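Local coordinates for flavoprotein (Thermotoga maritima, PDB 5V8S), which probably acts as an electron-transferring oxidoreductase, combining a di-iron site in a beta-lactamase-like domain with a flavodoxin-like domain expected to bind FMN, at residues E118-N123 and D166-Y171; L290-F295 and K397-I402. The protein carries 1 engineered substitution. All blocks are in the same frame, centred on the assembly; numbering follows the deposited sequence.

Contact 1 of 2, residues E118-N123 and D166-Y171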
ATOM      1  N   GLU A 118     -23.499  22.065  29.455  1.00 25.76           N
ATOM      2  CA  GLU A 118     -24.415  21.342  28.583  1.00 24.21           C
ATOM      3  C   GLU A 118     -23.656  20.899  27.336  1.00 22.63           C
ATOM      4  O   GLU A 118     -23.203  21.736  26.549  1.00 23.38           O
ATOM      5  CB  GLU A 118     -25.607  22.213  28.214  1.00 25.33           C
ATOM      6  CG  GLU A 118     -26.623  21.483  27.383  1.00 26.91           C
ATOM      7  CD  GLU A 118     -27.896  22.291  27.200  1.00 28.72           C
ATOM      8  OE1 GLU A 118     -28.737  22.312  28.130  1.00 32.53           O
ATOM      9  OE2 GLU A 118     -28.043  22.916  26.139  1.00 28.18           O
ATOM     10  N   ILE A 119     -23.495  19.585  27.173  1.00 22.06           N
ATOM     11  CA  ILE A 119     -22.848  18.997  25.996  1.00 20.34           C
ATOM     12  C   ILE A 119     -23.948  18.511  25.061  1.00 22.01           C
ATOM     13  O   ILE A 119     -24.773  17.677  25.446  1.00 23.17           O
ATOM     14  CB  ILE A 119     -21.917  17.839  26.395  1.00 21.20           C
ATOM     15  CG1 ILE A 119     -20.873  18.330  27.407  1.00 22.70           C
ATOM     16  CG2 ILE A 119     -21.245  17.230  25.155  1.00 22.06           C
ATOM     17  CD1 ILE A 119     -19.935  17.235  27.949  1.00 24.83           C
ATOM     18  N   ILE A 120     -23.978  19.022  23.832  1.00 20.36           N
ATOM     19  CA  ILE A 120     -25.030  18.694  22.870  1.00 20.60           C
ATOM     20  C   ILE A 120     -24.450  17.810  21.773  1.00 19.96           C
ATOM     21  O   ILE A 120     -23.418  18.144  21.174  1.00 20.21           O
ATOM     22  CB  ILE A 120     -25.651  19.967  22.270  1.00 20.65           C
ATOM     23  CG1 ILE A 120     -26.355  20.756  23.366  1.00 21.68           C
ATOM     24  CG2 ILE A 120     -26.615  19.616  21.134  1.00 21.87           C
ATOM     25  CD1 ILE A 120     -26.720  22.146  22.944  1.00 21.47           C
ATOM     26  N   ALA A 121     -25.139  16.706  21.477  1.00 19.07           N
ATOM     27  CA  ALA A 121     -24.706  15.801  20.420  1.00 18.94           C
ATOM     28  C   ALA A 121     -25.921  15.060  19.879  1.00 19.89           C
ATOM     29  O   ALA A 121     -27.008  15.111  20.452  1.00 21.33           O
ATOM     30  CB  ALA A 121     -23.662  14.809  20.944  1.00 20.72           C
ATOM     31  N   SER A 122     -25.724  14.341  18.786  1.00 20.55           N
ATOM     32  CA  SER A 122     -26.759  13.445  18.295  1.00 20.72           C
ATOM     33  C   SER A 122     -26.862  12.206  19.189  1.00 22.11           C
ATOM     34  O   SER A 122     -26.057  11.984  20.098  1.00 21.97           O
ATOM     35  CB  SER A 122     -26.427  13.001  16.875  1.00 20.89           C
ATOM     36  OG  SER A 122     -25.311  12.125  16.882  1.00 22.01           O
ATOM     37  N   ASN A 123     -27.878  11.381  18.924  1.00 23.58           N
ATOM     38  CA  ASN A 123     -28.051  10.160  19.705  1.00 25.86           C
ATOM     39  C   ASN A 123     -26.817   9.262  19.618  1.00 24.54           C
ATOM     40  O   ASN A 123     -26.297   8.782  20.634  1.00 25.16           O
ATOM     41  CB  ASN A 123     -29.290   9.412  19.224  1.00 30.61           C
ATOM     42  CG  ASN A 123     -29.655   8.275  20.133  1.00 37.31           C
ATOM     43  OD1 ASN A 123     -30.147   8.481  21.239  1.00 40.66           O
ATOM     44  ND2 ASN A 123     -29.388   7.063  19.685  1.00 39.71           N
ATOM     45  N   ASP A 166     -23.083   9.467  13.662  1.00 20.91           N
ATOM     46  CA  ASP A 166     -23.312  10.528  14.635  1.00 20.25           C
ATOM     47  C   ASP A 166     -23.370  11.921  14.025  1.00 20.01           C
ATOM     48  O   ASP A 166     -23.651  12.875  14.750  1.00 19.50           O
ATOM     49  CB  ASP A 166     -22.228  10.515  15.726  1.00 20.47           C
ATOM     50  CG  ASP A 166     -20.844  10.923  15.217  1.00 20.96           C
ATOM     51  OD1 ASP A 166     -20.633  10.989  13.985  1.00 21.70           O
ATOM     52  OD2 ASP A 166     -19.966  11.181  16.073  1.00 21.74           O
ATOM     53  N   THR A 167     -23.125  12.068  12.729  1.00 19.57           N
ATOM     54  CA  THR A 167     -22.855  13.390  12.183  1.00 19.50           C
ATOM     55  C   THR A 167     -24.114  14.240  12.100  1.00 20.33           C
ATOM     56  O   THR A 167     -25.178  13.780  11.677  1.00 21.28           O
ATOM     57  CB  THR A 167     -22.152  13.279  10.825  1.00 21.25           C
ATOM     58  OG1 THR A 167     -22.918  12.493   9.908  1.00 27.10           O
ATOM     59  CG2 THR A 167     -20.883  12.591  10.989  1.00 18.98           C
ATOM     60  N   MET A 168     -23.979  15.489  12.532  1.00 19.53           N
ATOM     61  CA  MET A 168     -25.020  16.490  12.412  1.00 19.06           C
ATOM     62  C   MET A 168     -24.356  17.820  12.080  1.00 19.90           C
ATOM     63  O   MET A 168     -23.134  17.968  12.148  1.00 19.55           O
ATOM     64  CB  MET A 168     -25.820  16.610  13.719  1.00 20.11           C
ATOM     65  CG  MET A 168     -25.032  17.149  14.880  1.00 21.49           C
ATOM     66  SD  MET A 168     -26.121  17.439  16.302  1.00 22.16           S
ATOM     67  CE  MET A 168     -25.005  18.325  17.370  1.00 21.70           C
ATOM     68  N   VAL A 169     -25.176  18.798  11.720  1.00 21.14           N
ATOM     69  CA  VAL A 169     -24.696  20.153  11.503  1.00 21.14           C
ATOM     70  C   VAL A 169     -25.549  21.082  12.356  1.00 20.78           C
ATOM     71  O   VAL A 169     -26.704  20.776  12.663  1.00 22.54           O
ATOM     72  CB  VAL A 169     -24.718  20.549  10.008  1.00 21.85           C
ATOM     73  CG1 VAL A 169     -23.809  19.639   9.183  1.00 22.38           C
ATOM     74  CG2 VAL A 169     -26.121  20.486   9.467  1.00 23.57           C
ATOM     75  N   THR A 170     -24.958  22.202  12.770  1.00 19.59           N
ATOM     76  CA  THR A 170     -25.602  23.183  13.634  1.00 20.07           C
ATOM     77  C   THR A 170     -25.826  24.460  12.832  1.00 19.90           C
ATOM     78  O   THR A 170     -24.887  25.009  12.250  1.00 20.98           O
ATOM     79  CB  THR A 170     -24.721  23.472  14.853  1.00 21.06           C
ATOM     80  OG1 THR A 170     -24.574  22.281  15.635  1.00 22.40           O
ATOM     81  CG2 THR A 170     -25.318  24.553  15.743  1.00 21.46           C
ATOM     82  N   TYR A 171     -27.070  24.918  12.796  1.00 20.46           N
ATOM     83  CA  TYR A 171     -27.483  26.085  12.018  1.00 21.02           C
ATOM     84  C   TYR A 171     -27.861  27.207  12.971  1.00 21.76           C
ATOM     85  O   TYR A 171     -28.741  27.030  13.811  1.00 23.07           O
ATOM     86  CB  TYR A 171     -28.688  25.704  11.173  1.00 22.66           C
ATOM     87  CG  TYR A 171     -29.252  26.811  10.322  1.00 24.60           C
ATOM     88  CD1 TYR A 171     -28.661  27.135   9.114  1.00 26.73           C
ATOM     89  CD2 TYR A 171     -30.392  27.522  10.706  1.00 25.21           C
ATOM     90  CE1 TYR A 171     -29.172  28.132   8.306  1.00 28.33           C
ATOM     91  CE2 TYR A 171     -30.906  28.535   9.905  1.00 27.34           C
ATOM     92  CZ  TYR A 171     -30.295  28.839   8.708  1.00 29.18           C
ATOM     93  OH  TYR A 171     -30.812  29.838   7.901  1.00 31.63           O
TER
HETATM   94  O   HOH W   1     -23.036  14.381  17.400  1.00 20.87           O
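At the peptide group following Asp166, Ser122 OG donates to Asp166 O at 2.8 Å, approaching from the side of the C=O (C=O...O angle 112°) and tilted 27° out of the carbonyl plane. A second peptide, Ile120-Ala121, has the methyl of Met168 off one face; CE lies 4.1 Å from Ile120 O and 4.0 Å from Ala121 CA. The carboxylate of Asp166 turns to other partners, OD2 to Thr98 and OD1 to His97 ND1. As His97 lines the mu-oxo-diiron pocket, Asp166 is a second-shell residue and probably helps hold the imidazole in its orientation.

Water 1 makes a second bridge, accepting from Ser122 N at 3.0 Å and donating to Asp166 O at 3.1 Å, which gives this buried carbonyl two donors. With OG placed between backbone N and carbonyl carbon (chi1 70°), Ser122 also caps the N-terminus of helix 123-133 by accepting from Gly125 N. One hydroxyl therefore ties a helix start to the turn before strand 168-172.

Met168 is extended beyond CG, and this reach brings SD within 4.0 Å of Ser122 N while CE meets Ile120 CG2 at 4.3 Å.

Strands 118-121 and 168-172 belong to different sheets of the metallo-beta-lactamase sandwich, and Met168 lies between the two, touching Ile94 of strand 92-94 as well as Phe156 and Met158 of strand 152-158.

Contact 2 of 2, residues L290-F295 and K397-I402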
ATOM      1  N   LEU A 290      -4.686   8.360 -26.775  1.00 22.70           N
ATOM      2  CA  LEU A 290      -5.628   9.245 -26.096  1.00 23.34           C
ATOM      3  C   LEU A 290      -5.359  10.697 -26.453  1.00 24.27           C
ATOM      4  O   LEU A 290      -6.287  11.457 -26.751  1.00 25.25           O
ATOM      5  CB  LEU A 290      -5.529   9.070 -24.582  1.00 23.52           C
ATOM      6  CG  LEU A 290      -6.146   7.811 -24.006  1.00 23.32           C
ATOM      7  CD1 LEU A 290      -5.607   7.616 -22.589  1.00 24.04           C
ATOM      8  CD2 LEU A 290      -7.658   7.854 -24.005  1.00 23.79           C
ATOM      9  N   LYS A 291      -4.095  11.114 -26.389  1.00 24.74           N
ATOM     10  CA  LYS A 291      -3.757  12.495 -26.717  1.00 26.46           C
ATOM     11  C   LYS A 291      -4.092  12.826 -28.171  1.00 28.14           C
ATOM     12  O   LYS A 291      -4.611  13.907 -28.466  1.00 28.39           O
ATOM     13  CB  LYS A 291      -2.277  12.748 -26.459  1.00 27.49           C
ATOM     14  CG  LYS A 291      -1.856  12.766 -24.994  1.00 28.86           C
ATOM     15  CD  LYS A 291      -0.334  12.802 -24.921  1.00 31.67           C
ATOM     16  CE  LYS A 291       0.177  13.241 -23.573  1.00 34.44           C
ATOM     17  NZ  LYS A 291       1.643  12.981 -23.464  1.00 36.15           N
ATOM     18  N   GLU A 292      -3.805  11.910 -29.090  1.00 29.79           N
ATOM     19  CA  GLU A 292      -4.090  12.165 -30.497  1.00 34.35           C
ATOM     20  C   GLU A 292      -5.581  12.341 -30.726  1.00 33.30           C
ATOM     21  O   GLU A 292      -5.991  13.074 -31.635  1.00 34.76           O
ATOM     22  CB  GLU A 292      -3.537  11.011 -31.334  1.00 40.68           C
ATOM     23  CG  GLU A 292      -3.725  11.166 -32.831  1.00 48.68           C
ATOM     24  CD  GLU A 292      -3.110  10.014 -33.609  1.00 55.85           C
ATOM     25  OE1 GLU A 292      -2.770   8.983 -32.982  1.00 58.93           O
ATOM     26  OE2 GLU A 292      -2.959  10.146 -34.843  1.00 58.22           O
ATOM     27  N   LYS A 293      -6.409  11.704 -29.905  1.00 32.72           N
ATOM     28  CA  LYS A 293      -7.853  11.828 -30.019  1.00 33.16           C
ATOM     29  C   LYS A 293      -8.445  12.946 -29.160  1.00 33.75           C
ATOM     30  O   LYS A 293      -9.673  13.038 -29.060  1.00 35.74           O
ATOM     31  CB  LYS A 293      -8.522  10.485 -29.723  1.00 34.15           C
ATOM     32  CG  LYS A 293      -8.275   9.460 -30.826  1.00 35.65           C
ATOM     33  CD  LYS A 293      -8.720   8.078 -30.426  1.00 37.08           C
ATOM     34  CE  LYS A 293      -8.220   7.018 -31.403  1.00 38.09           C
ATOM     35  NZ  LYS A 293      -8.813   7.160 -32.752  1.00 37.48           N
ATOM     36  N   GLY A 294      -7.617  13.819 -28.580  1.00 31.08           N
ATOM     37  CA  GLY A 294      -8.095  15.018 -27.913  1.00 30.13           C
ATOM     38  C   GLY A 294      -8.240  14.922 -26.406  1.00 29.09           C
ATOM     39  O   GLY A 294      -8.650  15.906 -25.776  1.00 30.86           O
ATOM     40  N   PHE A 295      -7.917  13.784 -25.806  1.00 26.51           N
ATOM     41  CA  PHE A 295      -8.026  13.639 -24.362  1.00 24.76           C
ATOM     42  C   PHE A 295      -6.780  14.188 -23.673  1.00 25.09           C
ATOM     43  O   PHE A 295      -5.712  14.317 -24.274  1.00 26.52           O
ATOM     44  CB  PHE A 295      -8.188  12.165 -23.984  1.00 24.33           C
ATOM     45  CG  PHE A 295      -9.459  11.547 -24.472  1.00 26.23           C
ATOM     46  CD1 PHE A 295     -10.646  11.751 -23.796  1.00 27.04           C
ATOM     47  CD2 PHE A 295      -9.469  10.766 -25.619  1.00 28.59           C
ATOM     48  CE1 PHE A 295     -11.836  11.198 -24.264  1.00 28.96           C
ATOM     49  CE2 PHE A 295     -10.651  10.193 -26.080  1.00 30.55           C
ATOM     50  CZ  PHE A 295     -11.833  10.409 -25.395  1.00 30.24           C
ATOM     51  N   LYS A 397      -4.818  -3.016 -32.031  1.00 28.68           N
ATOM     52  CA  LYS A 397      -5.747  -3.327 -30.951  1.00 28.16           C
ATOM     53  C   LYS A 397      -5.791  -2.216 -29.914  1.00 26.19           C
ATOM     54  O   LYS A 397      -6.831  -2.008 -29.285  1.00 25.61           O
ATOM     55  CB  LYS A 397      -5.348  -4.632 -30.261  1.00 31.86           C
ATOM     56  CG  LYS A 397      -5.667  -5.881 -31.068  1.00 37.11           C
ATOM     57  CD  LYS A 397      -7.108  -6.319 -30.846  1.00 42.41           C
ATOM     58  CE  LYS A 397      -7.448  -7.579 -31.633  1.00 46.34           C
ATOM     59  NZ  LYS A 397      -7.605  -7.314 -33.092  1.00 48.84           N
ATOM     60  N   ILE A 398      -4.673  -1.522 -29.701  1.00 25.70           N
ATOM     61  CA  ILE A 398      -4.672  -0.391 -28.780  1.00 24.61           C
ATOM     62  C   ILE A 398      -5.531   0.731 -29.346  1.00 24.44           C
ATOM     63  O   ILE A 398      -6.368   1.316 -28.652  1.00 25.48           O
ATOM     64  CB  ILE A 398      -3.235   0.097 -28.525  1.00 25.38           C
ATOM     65  CG1 ILE A 398      -2.326  -1.052 -28.039  1.00 26.59           C
ATOM     66  CG2 ILE A 398      -3.273   1.292 -27.536  1.00 26.91           C
ATOM     67  CD1 ILE A 398      -0.874  -0.654 -27.845  1.00 26.71           C
ATOM     68  N   GLU A 399      -5.314   1.057 -30.615  1.00 25.88           N
ATOM     69  CA  GLU A 399      -6.094   2.105 -31.260  1.00 28.11           C
ATOM     70  C   GLU A 399      -7.579   1.765 -31.262  1.00 26.76           C
ATOM     71  O   GLU A 399      -8.422   2.653 -31.078  1.00 26.25           O
ATOM     72  CB  GLU A 399      -5.568   2.317 -32.683  1.00 33.80           C
ATOM     73  CG  GLU A 399      -4.512   3.415 -32.772  1.00 42.34           C
ATOM     74  CD  GLU A 399      -5.109   4.813 -32.591  1.00 49.03           C
ATOM     75  OE1 GLU A 399      -4.451   5.685 -31.981  1.00 51.28           O
ATOM     76  OE2 GLU A 399      -6.244   5.040 -33.070  1.00 51.68           O
ATOM     77  N   GLU A 400      -7.922   0.490 -31.481  1.00 26.23           N
ATOM     78  CA  GLU A 400      -9.325   0.084 -31.459  1.00 28.31           C
ATOM     79  C   GLU A 400      -9.950   0.368 -30.103  1.00 25.92           C
ATOM     80  O   GLU A 400     -11.095   0.831 -30.022  1.00 26.24           O
ATOM     81  CB  GLU A 400      -9.472  -1.408 -31.775  1.00 32.83           C
ATOM     82  CG  GLU A 400      -9.364  -1.757 -33.234  1.00 39.32           C
ATOM     83  CD  GLU A 400      -9.431  -3.259 -33.490  1.00 45.08           C
ATOM     84  OE1 GLU A 400      -9.405  -4.042 -32.512  1.00 47.04           O
ATOM     85  OE2 GLU A 400      -9.499  -3.639 -34.681  1.00 47.29           O
ATOM     86  N   ALA A 401      -9.217   0.087 -29.026  1.00 23.64           N
ATOM     87  CA  ALA A 401      -9.773   0.289 -27.694  1.00 22.39           C
ATOM     88  C   ALA A 401      -9.992   1.767 -27.428  1.00 22.98           C
ATOM     89  O   ALA A 401     -11.034   2.162 -26.904  1.00 23.46           O
ATOM     90  CB  ALA A 401      -8.846  -0.304 -26.637  1.00 22.36           C
ATOM     91  N   ILE A 402      -9.005   2.598 -27.758  1.00 23.07           N
ATOM     92  CA  ILE A 402      -9.163   4.031 -27.543  1.00 22.62           C
ATOM     93  C   ILE A 402     -10.294   4.582 -28.410  1.00 22.86           C
ATOM     94  O   ILE A 402     -11.069   5.440 -27.967  1.00 23.50           O
ATOM     95  CB  ILE A 402      -7.831   4.773 -27.768  1.00 23.51           C
ATOM     96  CG1 ILE A 402      -6.702   4.166 -26.924  1.00 23.61           C
ATOM     97  CG2 ILE A 402      -8.004   6.254 -27.454  1.00 25.24           C
ATOM     98  CD1 ILE A 402      -7.011   3.987 -25.464  1.00 23.76           C
TER
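The backbones come nearest at Leu290 and Ile402, whose CA atoms are 6.5 Å apart, where the last turn of helix 278-292 runs past the middle of helix 395-409. Ile402 supplies the apolar surface with two of its methyls. Its CG2, anti to the backbone N, meets Leu290 CD2 at 3.8 Å and the aliphatic part of Lys293, at CD, at 3.6 Å; CD1 lies farther off, beside Leu290 CG and CD2. The Leu290 and Ile402 side chains cross at about a right angle, with CD2 against CG2 their nearest approach.

Helical angles end at Lys293, and a Schellman motif closes the helix, with Gly294 (phi 97°) as its C-prime residue: Phe295 N bonds to Leu290 O at 3.0 Å and Gly294 N to Lys291 O. In the parallel five-stranded flavodoxin-like fold, this turn leads from the helix into strand 296-302, and the two helices lie side by side against the sheet: Leu290 reaches Val270 of strand 267-273 and Ile402 reaches Leu356 of strand 354-360.

Toward the solvent the packing becomes polar. Lys293 stays extended over CD and bends only at its last torsion (chi4 -66°). Glu399 OE2 lies alongside its end, 3.3 Å from both CE and NZ of Lys293. NZ is hydrogen-bonded to Ser403 OG, its strongest polar partner, and also makes the salt bridge to Glu399 OE2. The other carboxylate oxygen, Glu399 OE1, is hydrogen-bonded to Ser289 OG and also lies 3.8 Å from Glu292 OE1. Those two carboxylates have planes 69° apart, and the nearby ammonium of Lys293 probably offsets part of their mutual repulsion.

How the contacts relate
Contact 1 closes before contact 2 opens along the chain, and the two lie on opposite sides of the chain's centre, with centres 51 Å apart and nearest atoms about 36 Å apart. They share no helix, strand or sheet. Contact 1 joins two mixed sheets within the beta-lactamase-like part, beside the di-iron pocket; contact 2 joins two helices that cover a separate parallel sheet in the flavodoxin-like part. Each brings together pieces distant in sequence, separated by 42 and 101 residues respectively, but both close within their own part. The separation fits a modular architecture, with the di-iron site and the presumed FMN-binding fold in distinct parts of the chain.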